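Local coordinates for flavodoxin, WrbA-like protein (Agrobacterium tumefaciens, PDB 3D7N) that probably binds FMN in a flavodoxin-like fold and transfers electrons, perhaps as an NAD(P)H:quinone dehydrogenase of the WrbA type, at residues S7-S15 with V27-I38; D53-T64 with K88-N99. All coordinates share one frame; numbering follows the deposited sequence.

Overall arrangement
Two neighbouring parallel pairings within one sheet show how the same backbone ladder acquires different chemistry with its place in the fold. Both are buried. Contact 1 joins strand 9-13 to strand 34-37 and, through helix 19-31, closes a beta-alpha-beta unit; its partner strand is partly exposed, at T34 and A37, and its side-chain contacts are mostly aliphatic, with Y13 and two histidines. Contact 2 pairs strands 57-65 and 93-100 nearer the centre of the chain, where aromatic rings and glycines join the aliphatic residues, and polar side chains close both ends. The two contacts meet because strands 9-13 and 57-65 are adjacent, N8 O and D56 N probably sharing a hydrogen bond, and their centres lie about 9 Å apart.

Contact 1. Residues S7-S15 with V27-I38; sequences SNTVVVYHS and VAEGAEATLHAI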
loop_
_atom_site.group_PDB
_atom_site.type_symbol
_atom_site.label_atom_id
_atom_site.label_comp_id
_atom_site.label_asym_id
_atom_site.label_seq_id
_atom_site.Cartn_x
_atom_site.Cartn_y
_atom_site.Cartn_z
ATOM N N SER A 7 27.830 -7.567 -15.403
ATOM C CA SER A 7 26.698 -6.613 -15.369
ATOM C C SER A 7 27.032 -5.163 -15.037
ATOM O O SER A 7 27.950 -4.875 -14.275
ATOM C CB SER A 7 25.621 -7.104 -14.380
ATOM O OG SER A 7 25.977 -6.854 -13.021
ATOM N N ASN A 8 26.248 -4.266 -15.624
ATOM C CA ASN A 8 26.317 -2.846 -15.346
ATOM C C ASN A 8 25.079 -2.466 -14.537
ATOM O O ASN A 8 23.970 -2.560 -15.008
ATOM C CB ASN A 8 26.415 -2.032 -16.665
ATOM C CG ASN A 8 26.273 -0.495 -16.437
ATOM O OD1 ASN A 8 26.854 0.066 -15.471
ATOM N ND2 ASN A 8 25.499 0.188 -17.319
ATOM N N THR A 9 25.304 -2.092 -13.289
ATOM C CA THR A 9 24.283 -1.654 -12.361
ATOM C C THR A 9 24.441 -0.165 -12.145
ATOM O O THR A 9 25.537 0.327 -12.039
ATOM C CB THR A 9 24.394 -2.405 -11.039
ATOM O OG1 THR A 9 24.329 -3.799 -11.323
ATOM C CG2 THR A 9 23.215 -2.026 -10.037
ATOM N N VAL A 10 23.336 0.563 -12.122
ATOM C CA VAL A 10 23.358 1.977 -11.798
ATOM C C VAL A 10 22.570 2.221 -10.530
ATOM O O VAL A 10 21.452 1.720 -10.391
ATOM C CB VAL A 10 22.747 2.802 -12.954
ATOM C CG1 VAL A 10 22.345 4.205 -12.477
ATOM C CG2 VAL A 10 23.731 2.859 -14.140
ATOM N N VAL A 11 23.150 2.952 -9.585
ATOM C CA VAL A 11 22.401 3.432 -8.430
ATOM C C VAL A 11 22.028 4.901 -8.719
ATOM O O VAL A 11 22.938 5.768 -8.919
ATOM C CB VAL A 11 23.203 3.294 -7.133
ATOM C CG1 VAL A 11 22.505 4.028 -6.008
ATOM C CG2 VAL A 11 23.435 1.822 -6.807
ATOM N N VAL A 12 20.709 5.163 -8.804
ATOM C CA VAL A 12 20.165 6.513 -9.056
ATOM C C VAL A 12 19.386 6.893 -7.798
ATOM O O VAL A 12 18.503 6.144 -7.349
ATOM C CB VAL A 12 19.265 6.572 -10.347
ATOM C CG1 VAL A 12 18.024 5.638 -10.225
ATOM C CG2 VAL A 12 18.864 8.012 -10.672
ATOM N N TYR A 13 19.757 8.003 -7.171
ATOM C CA TYR A 13 19.257 8.281 -5.823
ATOM C C TYR A 13 19.111 9.766 -5.555
ATOM O O TYR A 13 19.820 10.607 -6.128
ATOM C CB TYR A 13 20.239 7.698 -4.768
ATOM C CG TYR A 13 21.554 8.459 -4.715
ATOM C CD1 TYR A 13 21.779 9.444 -3.753
ATOM C CD2 TYR A 13 22.543 8.247 -5.676
ATOM C CE1 TYR A 13 22.975 10.212 -3.750
ATOM C CE2 TYR A 13 23.761 8.996 -5.661
ATOM C CZ TYR A 13 23.955 9.968 -4.694
ATOM O OH TYR A 13 25.122 10.711 -4.680
ATOM N N HIS A 14 18.235 10.072 -4.615
ATOM C CA HIS A 14 18.177 11.411 -4.039
ATOM C C HIS A 14 18.574 11.334 -2.558
ATOM O O HIS A 14 18.167 10.403 -1.869
ATOM C CB HIS A 14 16.764 12.034 -4.222
ATOM C CG HIS A 14 16.603 13.327 -3.503
ATOM N ND1 HIS A 14 15.866 13.443 -2.346
ATOM C CD2 HIS A 14 17.165 14.544 -3.715
ATOM C CE1 HIS A 14 15.948 14.686 -1.895
ATOM N NE2 HIS A 14 16.737 15.372 -2.704
ATOM N N SER A 15 19.408 12.274 -2.099
ATOM C CA SER A 15 19.591 12.503 -0.666
ATOM C C SER A 15 19.263 13.909 -0.242
ATOM O O SER A 15 19.896 14.887 -0.660
ATOM C CB SER A 15 20.994 12.174 -0.190
ATOM O OG SER A 15 21.882 12.472 -1.211
ATOM N N VAL A 27 25.344 0.426 -1.351
ATOM C CA VAL A 27 24.729 -0.392 -2.386
ATOM C C VAL A 27 25.616 -0.383 -3.637
ATOM O O VAL A 27 25.924 -1.441 -4.162
ATOM C CB VAL A 27 23.262 0.084 -2.697
ATOM C CG1 VAL A 27 22.598 -0.720 -3.881
ATOM C CG2 VAL A 27 22.409 0.039 -1.411
ATOM N N ALA A 28 26.093 0.790 -4.064
ATOM C CA ALA A 28 27.054 0.888 -5.166
ATOM C C ALA A 28 28.292 -0.016 -4.964
ATOM O O ALA A 28 28.697 -0.736 -5.856
ATOM C CB ALA A 28 27.466 2.329 -5.364
ATOM N N GLU A 29 28.894 0.027 -3.778
ATOM C CA GLU A 29 29.995 -0.869 -3.409
ATOM C C GLU A 29 29.662 -2.349 -3.594
ATOM O O GLU A 29 30.440 -3.082 -4.180
ATOM C CB GLU A 29 30.401 -0.596 -1.954
ATOM C CG GLU A 29 31.538 -1.421 -1.410
ATOM C CD GLU A 29 31.964 -0.933 -0.042
ATOM O OE1 GLU A 29 31.659 0.229 0.278
ATOM O OE2 GLU A 29 32.598 -1.697 0.717
ATOM N N GLY A 30 28.511 -2.799 -3.102
ATOM C CA GLY A 30 28.129 -4.203 -3.249
ATOM C C GLY A 30 27.905 -4.643 -4.684
ATOM O O GLY A 30 28.322 -5.755 -5.087
ATOM N N ALA A 31 27.210 -3.783 -5.446
ATOM C CA ALA A 31 26.887 -4.047 -6.869
ATOM C C ALA A 31 28.022 -3.639 -7.808
ATOM O O ALA A 31 27.924 -3.858 -9.026
ATOM C CB ALA A 31 25.665 -3.299 -7.267
ATOM N N GLU A 32 29.080 -3.038 -7.243
ATOM C CA GLU A 32 30.079 -2.353 -8.033
ATOM C C GLU A 32 29.400 -1.489 -9.093
ATOM O O GLU A 32 29.661 -1.646 -10.271
ATOM C CB GLU A 32 31.017 -3.381 -8.669
ATOM C CG GLU A 32 31.686 -4.289 -7.630
ATOM C CD GLU A 32 32.732 -5.232 -8.239
ATOM O OE1 GLU A 32 32.373 -6.030 -9.145
ATOM O OE2 GLU A 32 33.915 -5.164 -7.827
ATOM N N ALA A 33 28.509 -0.603 -8.649
ATOM C CA ALA A 33 27.659 0.212 -9.514
ATOM C C ALA A 33 28.271 1.572 -9.732
ATOM O O ALA A 33 29.164 1.980 -9.000
ATOM C CB ALA A 33 26.312 0.384 -8.870
ATOM N N THR A 34 27.792 2.283 -10.750
ATOM C CA THR A 34 28.039 3.714 -10.830
ATOM C C THR A 34 26.877 4.427 -10.107
ATOM O O THR A 34 25.771 3.877 -9.951
ATOM C CB THR A 34 28.261 4.198 -12.285
ATOM O OG1 THR A 34 27.131 3.853 -13.079
ATOM C CG2 THR A 34 29.476 3.541 -12.872
ATOM N N LEU A 35 27.177 5.617 -9.612
ATOM C CA LEU A 35 26.282 6.397 -8.802
ATOM C C LEU A 35 25.828 7.601 -9.605
ATOM O O LEU A 35 26.651 8.262 -10.280
ATOM C CB LEU A 35 26.984 6.892 -7.551
ATOM C CG LEU A 35 27.077 5.968 -6.343
ATOM C CD1 LEU A 35 28.135 6.524 -5.396
ATOM C CD2 LEU A 35 25.756 5.884 -5.702
ATOM N N HIS A 36 24.527 7.888 -9.534
ATOM C CA HIS A 36 23.974 9.064 -10.178
ATOM C C HIS A 36 22.972 9.737 -9.268
ATOM O O HIS A 36 22.060 9.098 -8.784
ATOM C CB HIS A 36 23.355 8.680 -11.521
ATOM C CG HIS A 36 24.373 8.463 -12.596
ATOM N ND1 HIS A 36 24.955 9.503 -13.286
ATOM C CD2 HIS A 36 24.933 7.330 -13.074
ATOM C CE1 HIS A 36 25.825 9.020 -14.155
ATOM N NE2 HIS A 36 25.833 7.702 -14.046
ATOM N N ALA A 37 23.156 11.033 -9.045
ATOM C CA ALA A 37 22.439 11.747 -8.002
ATOM C C ALA A 37 21.378 12.598 -8.637
ATOM O O ALA A 37 21.702 13.382 -9.508
ATOM C CB ALA A 37 23.403 12.627 -7.209
ATOM N N ILE A 38 20.120 12.433 -8.222
ATOM C CA ILE A 38 19.047 13.399 -8.527
ATOM C C ILE A 38 19.339 14.604 -7.657
ATOM O O ILE A 38 19.529 14.450 -6.452
ATOM C CB ILE A 38 17.669 12.848 -8.141
ATOM C CG1 ILE A 38 17.366 11.564 -8.925
ATOM C CG2 ILE A 38 16.566 13.905 -8.276
ATOM C CD1 ILE A 38 16.450 10.536 -8.181
#
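The ring of Y13 folds back across the neighbouring strand, so that A37 CA lies over one of its faces, toward the rim, 4.2 Å from the centroid of the Y13 ring in a CH-pi contact. This happens within a beta-alpha-beta crossover, in which strand 9-13, helix 19-31 and the parallel strand 34-37 open the flavodoxin-like fold. With CG between the backbone N and the carbonyl carbon (chi1 70°), the ring lies against the partner strand: Y13 CZ meets A37 CB at 3.7 Å, and CE2 meets L35 CD2. H21 of helix 19-31 also meets this ring.

The ladder beneath is regular, T34 and H36 each giving N-H to one carbonyl of strand 9-13 and returning their own C=O to the next N-H. On the face shared with Y13, V11 and L35 run side by side, V11 CG1 touching L35 CD2 at 3.8 Å. The other methyl, V11 CG2, reaches the helix at V27 CG1 and also packs on A33 CB. Helix 19-31 ends in a Schellman motif, with E32 at positive phi and A33 N bonded to A28 O at 2.8 Å, and this turn delivers the chain into strand 34-37. Just before the turn, A31 CB is met by T9 CG2. At the far end I38 N bonds to Y13 O at 2.8 Å, and the edge of the H14 imidazole brings H14 CD2 to 3.6 Å from I38 O.

Contact 2. Residues D53-T64 with K88-N99; sequences DAADAIIFGTPT and KWQDKVFGGFTN
W89 lies broadside to I58 and edge-on to D53, and these two approaches fix its indole from different directions. I58 CD1 sits over the face of the W89 indole, near its CD2, 3.9 Å from the centroid of the six-membered ring, the two side chains crossing at about a right angle. In the ring plane, W89 NE1 gives a hydrogen bond to D53 OD1 at 2.8 Å, meeting the carboxylate on its anti side; the carboxylate and indole planes stand 67° apart. H121 stacks on the same tryptophan.

Close by, K92 runs extended until a bend at its last torsion (chi4 -65°) brings NZ to two backbone carbonyls. A55 O receives K92 NZ in its carbonyl plane at 2.7 Å, whereas K92 NZ meets D53 O from above the carbonyl plane at 3.0 Å. The ammonium thus ties the end of helix 46-54 and the loop after it to the residue just before strand 93-100.

Further along, F94 lies alongside I58, and its ring meets that of F60 obliquely, planes at 36°, with L117 and A118 of helix 104-120 packing on this face. On the opposite face F97 is turned back over its neighbour: G61 CA lies 3.6 Å from the centroid of the F97 ring, a closeness that a glycine permits, while I59 CG2 touches the ring edge. At the far end T98 OG1 donates to T62 O at 2.6 Å, and T64 OG1 lies beside it.

Two adjacent parallel strands covered by helices on both faces, here 104-120 and 167-186, are typical of the central sheet of the three-layered flavodoxin-like alpha/beta/alpha sandwich.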
loop_
_atom_site.group_PDB
_atom_site.type_symbol
_atom_site.label_atom_id
_atom_site.label_comp_id
_atom_site.label_asym_id
_atom_site.label_seq_id
_atom_site.Cartn_x
_atom_site.Cartn_y
_atom_site.Cartn_z
ATOM N N ASP A 53 19.280 4.126 -19.210
ATOM C CA ASP A 53 18.990 3.368 -20.440
ATOM C C ASP A 53 20.060 2.278 -20.787
ATOM O O ASP A 53 19.727 1.297 -21.437
ATOM C CB ASP A 53 18.830 4.273 -21.674
ATOM C CG ASP A 53 17.662 5.259 -21.572
ATOM O OD1 ASP A 53 16.894 5.291 -20.574
ATOM O OD2 ASP A 53 17.549 6.052 -22.537
ATOM N N ALA A 54 21.306 2.431 -20.354
ATOM C CA ALA A 54 22.358 1.430 -20.709
ATOM C C ALA A 54 22.599 0.409 -19.593
ATOM O O ALA A 54 23.391 -0.503 -19.767
ATOM C CB ALA A 54 23.691 2.109 -21.117
ATOM N N ALA A 55 21.916 0.556 -18.467
ATOM C CA ALA A 55 22.134 -0.340 -17.298
ATOM C C ALA A 55 21.448 -1.685 -17.504
ATOM O O ALA A 55 20.382 -1.741 -18.153
ATOM C CB ALA A 55 21.660 0.309 -16.000
ATOM N N ASP A 56 22.086 -2.751 -17.003
ATOM C CA ASP A 56 21.408 -4.046 -16.797
ATOM C C ASP A 56 20.511 -4.088 -15.524
ATOM O O ASP A 56 19.599 -4.908 -15.451
ATOM C CB ASP A 56 22.415 -5.186 -16.711
ATOM C CG ASP A 56 23.177 -5.375 -17.984
ATOM O OD1 ASP A 56 22.545 -5.515 -19.051
ATOM O OD2 ASP A 56 24.417 -5.410 -17.896
ATOM N N ALA A 57 20.820 -3.229 -14.542
ATOM C CA ALA A 57 20.102 -3.132 -13.279
ATOM C C ALA A 57 20.075 -1.671 -12.855
ATOM O O ALA A 57 21.050 -0.970 -13.048
ATOM C CB ALA A 57 20.731 -3.982 -12.194
ATOM N N ILE A 58 18.918 -1.241 -12.340
ATOM C CA ILE A 58 18.661 0.127 -11.830
ATOM C C ILE A 58 18.176 -0.031 -10.414
ATOM O O ILE A 58 17.200 -0.749 -10.157
ATOM C CB ILE A 58 17.579 0.903 -12.641
ATOM C CG1 ILE A 58 18.005 1.018 -14.108
ATOM C CG2 ILE A 58 17.365 2.283 -12.057
ATOM C CD1 ILE A 58 16.907 1.537 -15.074
ATOM N N ILE A 59 18.911 0.581 -9.498
ATOM C CA ILE A 59 18.557 0.557 -8.100
ATOM C C ILE A 59 18.216 1.989 -7.695
ATOM O O ILE A 59 19.022 2.880 -7.806
ATOM C CB ILE A 59 19.679 -0.009 -7.205
ATOM C CG1 ILE A 59 20.176 -1.361 -7.740
ATOM C CG2 ILE A 59 19.196 -0.143 -5.739
ATOM C CD1 ILE A 59 21.344 -2.006 -6.865
ATOM N N PHE A 60 16.996 2.162 -7.233
ATOM C CA PHE A 60 16.444 3.433 -6.832
ATOM C C PHE A 60 16.710 3.735 -5.344
ATOM O O PHE A 60 16.417 2.933 -4.485
ATOM C CB PHE A 60 14.922 3.360 -6.989
ATOM C CG PHE A 60 14.415 3.199 -8.435
ATOM C CD1 PHE A 60 14.851 3.995 -9.440
ATOM C CD2 PHE A 60 13.429 2.277 -8.728
ATOM C CE1 PHE A 60 14.343 3.841 -10.741
ATOM C CE2 PHE A 60 12.904 2.151 -9.987
ATOM C CZ PHE A 60 13.358 2.924 -10.994
ATOM N N GLY A 61 17.180 4.932 -5.054
ATOM C CA GLY A 61 17.397 5.362 -3.696
ATOM C C GLY A 61 16.635 6.619 -3.316
ATOM O O GLY A 61 16.719 7.631 -3.974
ATOM N N THR A 62 15.918 6.587 -2.206
ATOM C CA THR A 62 15.273 7.831 -1.754
ATOM C C THR A 62 15.027 7.822 -0.268
ATOM O O THR A 62 14.808 6.758 0.308
ATOM C CB THR A 62 13.962 8.092 -2.529
ATOM O OG1 THR A 62 13.296 9.231 -1.973
ATOM C CG2 THR A 62 13.011 6.849 -2.493
ATOM N N PRO A 63 15.088 8.993 0.355
ATOM C CA PRO A 63 14.576 9.221 1.705
ATOM C C PRO A 63 13.088 8.961 1.765
ATOM O O PRO A 63 12.474 8.979 0.750
ATOM C CB PRO A 63 14.833 10.725 1.961
ATOM C CG PRO A 63 15.670 11.225 0.839
ATOM C CD PRO A 63 15.720 10.196 -0.227
ATOM N N THR A 64 12.553 8.710 2.956
ATOM C CA THR A 64 11.134 8.621 3.190
ATOM C C THR A 64 10.854 9.865 3.945
ATOM O O THR A 64 11.488 10.137 4.950
ATOM C CB THR A 64 10.755 7.423 4.035
ATOM O OG1 THR A 64 10.956 6.237 3.267
ATOM C CG2 THR A 64 9.236 7.487 4.535
ATOM N N LYS A 88 11.995 1.688 -22.794
ATOM C CA LYS A 88 13.445 1.567 -22.726
ATOM C C LYS A 88 13.962 0.694 -21.574
ATOM O O LYS A 88 15.025 0.078 -21.701
ATOM C CB LYS A 88 14.100 2.950 -22.659
ATOM C CG LYS A 88 13.965 3.753 -23.975
ATOM C CD LYS A 88 15.269 4.441 -24.439
ATOM C CE LYS A 88 16.030 3.714 -25.581
ATOM N NZ LYS A 88 15.688 4.256 -26.937
ATOM N N TRP A 89 13.213 0.610 -20.469
ATOM C CA TRP A 89 13.675 -0.115 -19.311
ATOM C C TRP A 89 12.991 -1.462 -19.140
ATOM O O TRP A 89 13.131 -2.083 -18.082
ATOM C CB TRP A 89 13.516 0.730 -18.023
ATOM C CG TRP A 89 14.258 2.051 -18.027
ATOM C CD1 TRP A 89 15.121 2.497 -18.966
ATOM C CD2 TRP A 89 14.219 3.068 -17.012
ATOM N NE1 TRP A 89 15.591 3.725 -18.642
ATOM C CE2 TRP A 89 15.059 4.115 -17.449
ATOM C CE3 TRP A 89 13.560 3.196 -15.786
ATOM C CZ2 TRP A 89 15.269 5.280 -16.694
ATOM C CZ3 TRP A 89 13.752 4.346 -15.030
ATOM C CH2 TRP A 89 14.600 5.380 -15.487
ATOM N N GLN A 90 12.234 -1.908 -20.138
ATOM C CA GLN A 90 11.552 -3.209 -20.071
ATOM C C GLN A 90 12.581 -4.326 -19.817
ATOM O O GLN A 90 13.681 -4.343 -20.385
ATOM C CB GLN A 90 10.744 -3.486 -21.375
ATOM C CG GLN A 90 9.547 -4.528 -21.264
ATOM C CD GLN A 90 8.163 -3.884 -20.876
ATOM O OE1 GLN A 90 7.080 -4.507 -21.045
ATOM N NE2 GLN A 90 8.200 -2.631 -20.382
ATOM N N ASP A 91 12.229 -5.229 -18.919
ATOM C CA ASP A 91 13.039 -6.402 -18.595
ATOM C C ASP A 91 14.357 -6.163 -17.873
ATOM O O ASP A 91 15.103 -7.110 -17.634
ATOM C CB ASP A 91 13.248 -7.272 -19.831
ATOM C CG ASP A 91 11.957 -7.730 -20.412
ATOM O OD1 ASP A 91 10.986 -7.770 -19.651
ATOM O OD2 ASP A 91 11.888 -8.013 -21.618
ATOM N N LYS A 92 14.635 -4.928 -17.491
ATOM C CA LYS A 92 15.780 -4.643 -16.648
ATOM C C LYS A 92 15.522 -5.159 -15.232
ATOM O O LYS A 92 14.361 -5.315 -14.806
ATOM C CB LYS A 92 16.083 -3.122 -16.652
ATOM C CG LYS A 92 16.576 -2.567 -18.022
ATOM C CD LYS A 92 17.171 -1.168 -17.872
ATOM C CE LYS A 92 17.506 -0.452 -19.199
ATOM N NZ LYS A 92 18.573 -1.082 -19.988
ATOM N N VAL A 93 16.595 -5.391 -14.493
ATOM C CA VAL A 93 16.511 -5.820 -13.093
ATOM C C VAL A 93 16.504 -4.556 -12.230
ATOM O O VAL A 93 17.322 -3.679 -12.442
ATOM C CB VAL A 93 17.724 -6.704 -12.715
ATOM C CG1 VAL A 93 17.766 -6.969 -11.222
ATOM C CG2 VAL A 93 17.725 -8.046 -13.559
ATOM N N PHE A 94 15.535 -4.447 -11.309
ATOM C CA PHE A 94 15.387 -3.315 -10.407
ATOM C C PHE A 94 15.522 -3.760 -8.925
ATOM O O PHE A 94 15.215 -4.922 -8.564
ATOM C CB PHE A 94 14.006 -2.660 -10.604
ATOM C CG PHE A 94 13.858 -1.873 -11.872
ATOM C CD1 PHE A 94 14.011 -0.475 -11.872
ATOM C CD2 PHE A 94 13.554 -2.498 -13.058
ATOM C CE1 PHE A 94 13.892 0.260 -13.076
ATOM C CE2 PHE A 94 13.416 -1.768 -14.252
ATOM C CZ PHE A 94 13.607 -0.409 -14.264
ATOM N N GLY A 95 16.021 -2.833 -8.103
ATOM C CA GLY A 95 15.932 -2.896 -6.659
ATOM C C GLY A 95 15.754 -1.475 -6.081
ATOM O O GLY A 95 15.683 -0.492 -6.819
ATOM N N GLY A 96 15.665 -1.355 -4.755
ATOM C CA GLY A 96 15.481 -0.054 -4.140
ATOM C C GLY A 96 16.014 -0.013 -2.733
ATOM O O GLY A 96 16.348 -1.049 -2.150
ATOM N N PHE A 97 16.091 1.197 -2.198
ATOM C CA PHE A 97 16.338 1.373 -0.801
ATOM C C PHE A 97 15.839 2.702 -0.288
ATOM O O PHE A 97 15.638 3.636 -1.031
ATOM C CB PHE A 97 17.843 1.228 -0.504
ATOM C CG PHE A 97 18.718 2.126 -1.320
ATOM C CD1 PHE A 97 19.179 3.318 -0.798
ATOM C CD2 PHE A 97 19.086 1.771 -2.611
ATOM C CE1 PHE A 97 19.969 4.152 -1.574
ATOM C CE2 PHE A 97 19.848 2.604 -3.370
ATOM C CZ PHE A 97 20.293 3.794 -2.844
ATOM N N THR A 98 15.674 2.768 1.020
ATOM C CA THR A 98 15.210 3.968 1.661
ATOM C C THR A 98 15.765 4.052 3.071
ATOM O O THR A 98 16.266 3.101 3.615
ATOM C CB THR A 98 13.634 4.104 1.631
ATOM O OG1 THR A 98 13.273 5.478 1.895
ATOM C CG2 THR A 98 12.918 3.156 2.651
ATOM N N ASN A 99 15.660 5.239 3.659
ATOM C CA ASN A 99 16.148 5.470 5.013
ATOM C C ASN A 99 15.525 6.710 5.647
ATOM O O ASN A 99 15.495 7.780 5.038
ATOM C CB ASN A 99 17.673 5.586 5.020
ATOM C CG ASN A 99 18.161 6.903 4.448
ATOM O OD1 ASN A 99 18.490 7.830 5.188
ATOM N ND2 ASN A 99 18.209 6.991 3.124
#